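Local coordinates for protein trehalose-6-phosphate phosphatase (Candida albicans, PDB 5DXI) that belongs to the HAD superfamily of phosphatases, binding a magnesium ion and beryllium trifluoride at the C-terminal ends of the parallel strands of its central sheet, at residues L26-Y29 with D30-T34; K191-I194 with V195-L198; L231-D234 with L235-D239. All coordinates share one frame; numbering follows the deposited sequence.

Interaction 1 (L26-Y29 with D30-T34); sequences LFDY and DGTLT. With MG (magnesium ion), chain E; BEF (beryllium trifluoride ion), chain F; GLC (alpha-D-glucopyranose), chain C; GLC (alpha-D-glucopyranose), chain B.
Asp28 and Thr32 meet at a carboxylate already used twice over: OD1 of Asp28 is covalently joined to beryllium of the beryllium trifluoride (OD1 to BE 1.5 Å), and its OD2 binds magnesium at 2.1 Å. CG anti to the backbone N (chi1 -176°) brings the carboxylate to the beryllium and the magnesium. Thr32 OG1 donates to the anti lone pair of Asp28 OD2 at 2.6 Å, fixing the rotation of the group while the metal holds the same oxygen. The carbonyl O of Asp30 binds magnesium too, and the N-H groups of Tyr29 and Asp30 converge on fluorine F3. The turn is closed by Tyr29 O, which takes Leu33 N in the carbonyl plane at 2.8 Å and Thr32 N from above that plane at 3.0 Å. Thr34 CG2 makes a CH-pi contact over one face of the Tyr29 ring, 3.8 Å from its centroid, while Tyr29 OH is hydrogen-bonded to Ala43 O. Leu33 CD1 packs on Phe27 CB at 3.7 Å. Asp30 OD2 forms a salt bridge to Arg70 beside an alpha-D-glucopyranose. This DxDxT loop after strand 23-27 matches the first sequence motif of the HAD phosphatases.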
# COMPACT_ATOMS: atom_id res chain seq x y z
N LEU A 26 -2.41 -6.41 -5.52
CA LEU A 26 -2.35 -5.69 -4.26
C LEU A 26 -1.74 -4.32 -4.50
O LEU A 26 -0.51 -4.13 -4.46
CB LEU A 26 -1.52 -6.47 -3.24
CG LEU A 26 -1.99 -7.91 -3.07
CD1 LEU A 26 -0.85 -8.79 -2.49
CD2 LEU A 26 -3.23 -7.97 -2.19
N PHE A 27 -2.61 -3.34 -4.74
CA PHE A 27 -2.16 -2.04 -5.21
C PHE A 27 -2.21 -0.97 -4.15
O PHE A 27 -3.27 -0.65 -3.62
CB PHE A 27 -3.00 -1.52 -6.39
CG PHE A 27 -2.96 -2.39 -7.60
CD1 PHE A 27 -1.84 -3.18 -7.88
CD2 PHE A 27 -4.02 -2.38 -8.51
CE1 PHE A 27 -1.80 -3.96 -9.03
CE2 PHE A 27 -3.99 -3.16 -9.65
CZ PHE A 27 -2.87 -3.96 -9.91
N ASP A 28 -1.05 -0.39 -3.89
CA ASP A 28 -1.01 0.93 -3.30
C ASP A 28 -1.71 1.93 -4.25
O ASP A 28 -1.71 1.71 -5.46
CB ASP A 28 0.42 1.36 -3.09
CG ASP A 28 0.49 2.65 -2.42
OD1 ASP A 28 -0.23 2.73 -1.43
OD2 ASP A 28 1.19 3.58 -2.88
N TYR A 29 -2.25 3.03 -3.72
CA TYR A 29 -2.86 4.06 -4.58
C TYR A 29 -1.92 5.24 -4.82
O TYR A 29 -1.35 5.37 -5.90
CB TYR A 29 -4.18 4.58 -4.00
CG TYR A 29 -4.84 5.59 -4.93
CD1 TYR A 29 -5.35 5.20 -6.16
CD2 TYR A 29 -4.90 6.94 -4.59
CE1 TYR A 29 -5.92 6.11 -7.03
CE2 TYR A 29 -5.49 7.87 -5.47
CZ TYR A 29 -6.00 7.44 -6.68
OH TYR A 29 -6.59 8.32 -7.57
N ASP A 30 -1.72 6.08 -3.81
CA ASP A 30 -0.93 7.30 -3.99
C ASP A 30 0.53 7.05 -4.34
O ASP A 30 1.21 6.27 -3.70
CB ASP A 30 -1.00 8.17 -2.74
CG ASP A 30 -2.38 8.76 -2.52
OD1 ASP A 30 -2.70 9.75 -3.22
OD2 ASP A 30 -3.13 8.25 -1.67
N GLY A 31 1.00 7.73 -5.38
CA GLY A 31 2.36 7.61 -5.84
C GLY A 31 2.62 6.29 -6.55
O GLY A 31 3.75 5.98 -6.92
N THR A 32 1.55 5.53 -6.76
CA THR A 32 1.68 4.20 -7.32
C THR A 32 0.76 4.04 -8.52
O THR A 32 1.23 3.77 -9.62
CB THR A 32 1.36 3.13 -6.24
OG1 THR A 32 2.33 3.23 -5.19
CG2 THR A 32 1.39 1.72 -6.83
N LEU A 33 -0.54 4.23 -8.32
CA LEU A 33 -1.51 4.20 -9.42
C LEU A 33 -1.78 5.61 -9.96
O LEU A 33 -2.40 5.77 -11.02
CB LEU A 33 -2.82 3.56 -8.97
CG LEU A 33 -2.72 2.11 -8.48
CD1 LEU A 33 -4.08 1.58 -8.02
CD2 LEU A 33 -2.16 1.25 -9.59
N THR A 34 -1.30 6.62 -9.24
CA THR A 34 -1.49 8.02 -9.61
C THR A 34 -0.33 8.80 -9.04
O THR A 34 0.20 8.45 -7.99
CB THR A 34 -2.83 8.62 -9.07
OG1 THR A 34 -2.99 9.96 -9.57
CG2 THR A 34 -2.82 8.68 -7.55
MG MG E . 1.68 5.38 -1.90
BE BEF F . -0.79 4.08 -1.00
F1 BEF F . -0.80 4.39 0.75
F2 BEF F . -0.14 5.70 -1.25
F3 BEF F . -2.41 4.73 -1.27
C1 GLC C . -1.73 10.80 0.66
C2 GLC C . -2.74 11.13 1.76
C3 GLC C . -2.33 10.43 3.06
C4 GLC C . -2.20 8.94 2.80
C5 GLC C . -1.19 8.71 1.68
C6 GLC C . -1.14 7.23 1.33
O1 GLC C . -0.46 11.36 0.98
O2 GLC C . -2.78 12.54 1.94
O3 GLC C . -3.31 10.64 4.06
O4 GLC C . -1.76 8.26 4.00
O5 GLC C . -1.59 9.39 0.50
O6 GLC C . -2.40 6.85 0.77
C1 GLC B . 0.46 11.25 -0.12
C2 GLC B . 1.72 12.03 0.17
C3 GLC B . 1.42 13.53 0.21
C4 GLC B . 0.81 13.97 -1.12
C5 GLC B . -0.45 13.14 -1.37
C6 GLC B . -1.09 13.44 -2.72
O2 GLC B . 2.29 11.65 1.42
O3 GLC B . 2.63 14.23 0.48
O4 GLC B . 0.44 15.35 -1.06
O5 GLC B . -0.12 11.74 -1.34
O6 GLC B . -0.22 12.94 -3.76
O HOH W 1 2.25 4.58 -0.05
O HOH W 2 2.42 7.21 -1.48

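Interaction 2 (K191-I194 with V195-L198); sequences KGEI and VKRL. With BEF (beryllium trifluoride ion), chain F.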
# COMPACT_ATOMS: atom_id res chain seq x y z
N LYS A 191 -0.31 -2.61 6.54
CA LYS A 191 -0.59 -3.15 5.21
C LYS A 191 -0.09 -4.60 5.06
O LYS A 191 -0.62 -5.35 4.25
CB LYS A 191 0.04 -2.26 4.13
CG LYS A 191 -0.57 -0.85 3.99
CD LYS A 191 -0.18 -0.21 2.65
CE LYS A 191 -0.87 1.16 2.41
NZ LYS A 191 -0.46 1.72 1.07
N GLY A 192 0.91 -4.98 5.84
CA GLY A 192 1.41 -6.34 5.83
C GLY A 192 0.39 -7.35 6.35
O GLY A 192 0.28 -8.46 5.81
N GLU A 193 -0.38 -6.96 7.37
CA GLU A 193 -1.47 -7.80 7.88
C GLU A 193 -2.54 -8.02 6.83
O GLU A 193 -3.07 -9.12 6.67
CB GLU A 193 -2.13 -7.15 9.10
CG GLU A 193 -1.54 -7.52 10.42
CD GLU A 193 -1.50 -9.02 10.63
OE1 GLU A 193 -2.57 -9.68 10.54
OE2 GLU A 193 -0.40 -9.52 10.88
N ILE A 194 -2.87 -6.93 6.13
CA ILE A 194 -3.88 -6.98 5.07
C ILE A 194 -3.45 -7.99 4.00
O ILE A 194 -4.24 -8.82 3.56
CB ILE A 194 -4.09 -5.58 4.41
CG1 ILE A 194 -4.46 -4.53 5.46
CG2 ILE A 194 -5.18 -5.63 3.34
CD1 ILE A 194 -5.77 -4.82 6.18
N VAL A 195 -2.19 -7.89 3.59
CA VAL A 195 -1.68 -8.76 2.54
C VAL A 195 -1.73 -10.23 3.00
O VAL A 195 -2.14 -11.11 2.24
CB VAL A 195 -0.25 -8.37 2.15
CG1 VAL A 195 0.37 -9.45 1.31
CG2 VAL A 195 -0.28 -7.03 1.38
N LYS A 196 -1.35 -10.48 4.25
CA LYS A 196 -1.45 -11.83 4.82
C LYS A 196 -2.91 -12.34 4.79
O LYS A 196 -3.16 -13.49 4.43
CB LYS A 196 -0.90 -11.86 6.25
CG LYS A 196 -1.01 -13.20 6.97
CD LYS A 196 -0.15 -13.23 8.24
CE LYS A 196 -0.75 -12.39 9.37
NZ LYS A 196 0.16 -12.27 10.55
N ARG A 197 -3.85 -11.48 5.16
CA ARG A 197 -5.25 -11.89 5.19
C ARG A 197 -5.82 -12.16 3.81
O ARG A 197 -6.80 -12.91 3.67
CB ARG A 197 -6.10 -10.83 5.89
CG ARG A 197 -5.92 -10.82 7.40
CD ARG A 197 -6.64 -9.63 8.00
NE ARG A 197 -6.40 -9.50 9.43
CZ ARG A 197 -7.37 -9.44 10.33
NH1 ARG A 197 -8.63 -9.51 9.92
NH2 ARG A 197 -7.10 -9.32 11.62
N LEU A 198 -5.21 -11.58 2.79
CA LEU A 198 -5.69 -11.70 1.42
C LEU A 198 -5.02 -12.84 0.67
O LEU A 198 -5.65 -13.52 -0.14
CB LEU A 198 -5.49 -10.40 0.65
CG LEU A 198 -6.35 -9.22 1.09
CD1 LEU A 198 -5.97 -7.94 0.33
CD2 LEU A 198 -7.86 -9.53 0.92
BE BEF F . -0.79 4.08 -1.00
F1 BEF F . -0.80 4.39 0.75
F2 BEF F . -0.14 5.70 -1.25
F3 BEF F . -2.41 4.73 -1.27
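On the exposed side of helix 191-199, Glu193 joins Lys196 and Arg197 in a salt-bridge network. Lys196 NZ donates to Glu193 OE2 at 2.8 Å, meeting the oxygen on its syn side and 16° out of the carboxylate plane. The two side chains run alongside each other, and a bend in each, at chi2 of Glu193 (-55°) and chi3 of Lys196 (74°), brings their ends together. Glu193 OE1 faces the guanidinium edge of Arg197 near its plane, but at 4.0 Å from NE this second ion pair is long. The buried side carries Ile194 and Leu198 one turn apart, against Ile67 of the central sheet; Ile194 CG2 lies 3.9 Å from Leu198 CD1. The backbone is held by i to i+4 bonds, among them Val195 N to Lys191 O at 3.1 Å and Arg197 N to Glu193 O at 2.9 Å. Lys191, at the helix start, probably is the motif III lysine of the HAD fold. Its chain, extended beyond CG, leads away from the helix, and NZ donates to fluorine F1 of the beryllium trifluoride at 2.7 Å. Ile67 O and, in a salt bridge, Asp237 OD2 are further partners of NZ.

Interaction 3 (L231-D234 with L235-D239); sequences LGDD and LTDED. With MG (magnesium ion), chain E.
From Gly232 at the end of its strand, the chain turns through Asp233 and Asp234 into helix 235-253, the turn being tied by Asp237 N to Asp234 O at 2.9 Å. Asp237, its CG anti to the carbonyl carbon (chi1 -53°), turns its carboxylate back toward the loop, where OD1 accepts from two successive backbone N-H groups. Asp234 N donates to the anti lone pair of Asp237 OD1 at 2.8 Å in a fairly straight bond (N-H...O 154°), whereas Asp233 N comes from above the carboxylate plane at 3.0 Å. Gly232, having no side chain, lets Asp237 CG lie 3.6 Å from its CA. A magnesium-bound water also lies 2.6 Å from Asp237 OD1, so Asp237 OD1 links the loop N-H groups to a water of the metal's first shell. Asp233 binds magnesium directly through OD2 at 2.0 Å, and its OD1 forms a salt bridge to Lys179. Asp234 OD1 accepts a weak bond from Leu235 N, while OD2 is held by Lys179 N. Another water bridges Asp234 O (2.7 Å) and Glu238 OE2 (2.8 Å), the latter also bound to Thr278 OG1. The sequence Gly-Asp-Asp-x-x-Asp fits motif IV of the HAD superfamily. The loop opens the beta-alpha-beta unit of strand 227-232, helix 235-253 and strand 266-271, and within the central sheet strand 227-232 lies between strands 23-27 and 266-271.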
# COMPACT_ATOMS: atom_id res chain seq x y z
N LEU A 231 2.31 -3.53 -5.67
CA LEU A 231 2.99 -2.29 -6.01
C LEU A 231 2.83 -1.22 -4.93
O LEU A 231 1.72 -1.03 -4.42
CB LEU A 231 2.49 -1.74 -7.34
CG LEU A 231 2.79 -2.62 -8.56
CD1 LEU A 231 1.60 -2.62 -9.51
CD2 LEU A 231 4.08 -2.16 -9.26
N GLY A 232 3.92 -0.54 -4.60
CA GLY A 232 3.87 0.56 -3.64
C GLY A 232 5.12 1.44 -3.68
O GLY A 232 6.16 1.04 -4.19
N ASP A 233 5.00 2.64 -3.12
CA ASP A 233 6.01 3.67 -3.32
C ASP A 233 6.60 4.19 -2.03
O ASP A 233 7.56 4.95 -2.06
CB ASP A 233 5.41 4.86 -4.10
CG ASP A 233 4.42 5.67 -3.25
OD1 ASP A 233 4.52 6.92 -3.25
OD2 ASP A 233 3.56 5.06 -2.58
N ASP A 234 6.02 3.83 -0.89
CA ASP A 234 6.42 4.50 0.35
C ASP A 234 6.67 3.51 1.47
O ASP A 234 6.56 2.30 1.28
CB ASP A 234 5.36 5.53 0.76
CG ASP A 234 5.97 6.75 1.45
OD1 ASP A 234 7.16 6.71 1.80
OD2 ASP A 234 5.23 7.74 1.65
N LEU A 235 7.07 4.03 2.62
CA LEU A 235 7.50 3.20 3.73
C LEU A 235 6.40 2.24 4.17
O LEU A 235 6.66 1.06 4.42
CB LEU A 235 7.94 4.08 4.89
CG LEU A 235 8.32 3.33 6.17
CD1 LEU A 235 9.43 2.32 5.91
CD2 LEU A 235 8.71 4.32 7.27
N THR A 236 5.17 2.73 4.24
CA THR A 236 4.03 1.88 4.56
C THR A 236 3.95 0.62 3.69
O THR A 236 3.56 -0.44 4.17
CB THR A 236 2.70 2.66 4.45
OG1 THR A 236 1.65 1.80 4.90
CG2 THR A 236 2.42 3.12 2.98
N ASP A 237 4.36 0.73 2.43
CA ASP A 237 4.27 -0.38 1.48
C ASP A 237 5.35 -1.43 1.68
O ASP A 237 5.22 -2.57 1.21
CB ASP A 237 4.33 0.18 0.08
CG ASP A 237 3.30 1.27 -0.11
OD1 ASP A 237 3.68 2.40 -0.44
OD2 ASP A 237 2.11 0.97 0.13
N GLU A 238 6.44 -1.05 2.34
CA GLU A 238 7.46 -2.03 2.72
C GLU A 238 6.86 -3.15 3.59
O GLU A 238 7.37 -4.28 3.61
CB GLU A 238 8.60 -1.33 3.46
CG GLU A 238 9.43 -0.38 2.55
CD GLU A 238 10.11 -1.11 1.41
OE1 GLU A 238 10.80 -2.14 1.66
OE2 GLU A 238 9.93 -0.67 0.25
N ASP A 239 5.80 -2.82 4.33
CA ASP A 239 5.07 -3.84 5.09
C ASP A 239 4.44 -4.88 4.17
O ASP A 239 4.45 -6.07 4.46
CB ASP A 239 4.00 -3.19 5.98
CG ASP A 239 4.61 -2.33 7.07
OD1 ASP A 239 5.81 -2.54 7.38
OD2 ASP A 239 3.92 -1.47 7.63
MG MG E . 1.68 5.38 -1.90
O HOH W 2 2.42 7.21 -1.48
O HOH W 3 8.37 1.51 -0.62
O HOH W 1 2.25 4.58 -0.05

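Along the chain the three contacts come in series, interaction 1, then 2, then 3, yet they converge on one site. Interactions 1 and 3 follow neighbouring parallel strands, 23-27 and 227-232, of the central sheet, their centres about 9 Å apart; both supply ligands to the magnesium ion and share its two waters. Interaction 2, on helix 191-199, is centred about 16 Å from interaction 1 and about 13 Å from interaction 3. It reaches in through Lys191, whose NZ forms a salt bridge with Asp237 OD2 at 2.8 Å, while Leu198 and Val195 pack on Leu26. Together they resemble motifs I, III and IV of a HAD phosphatase core.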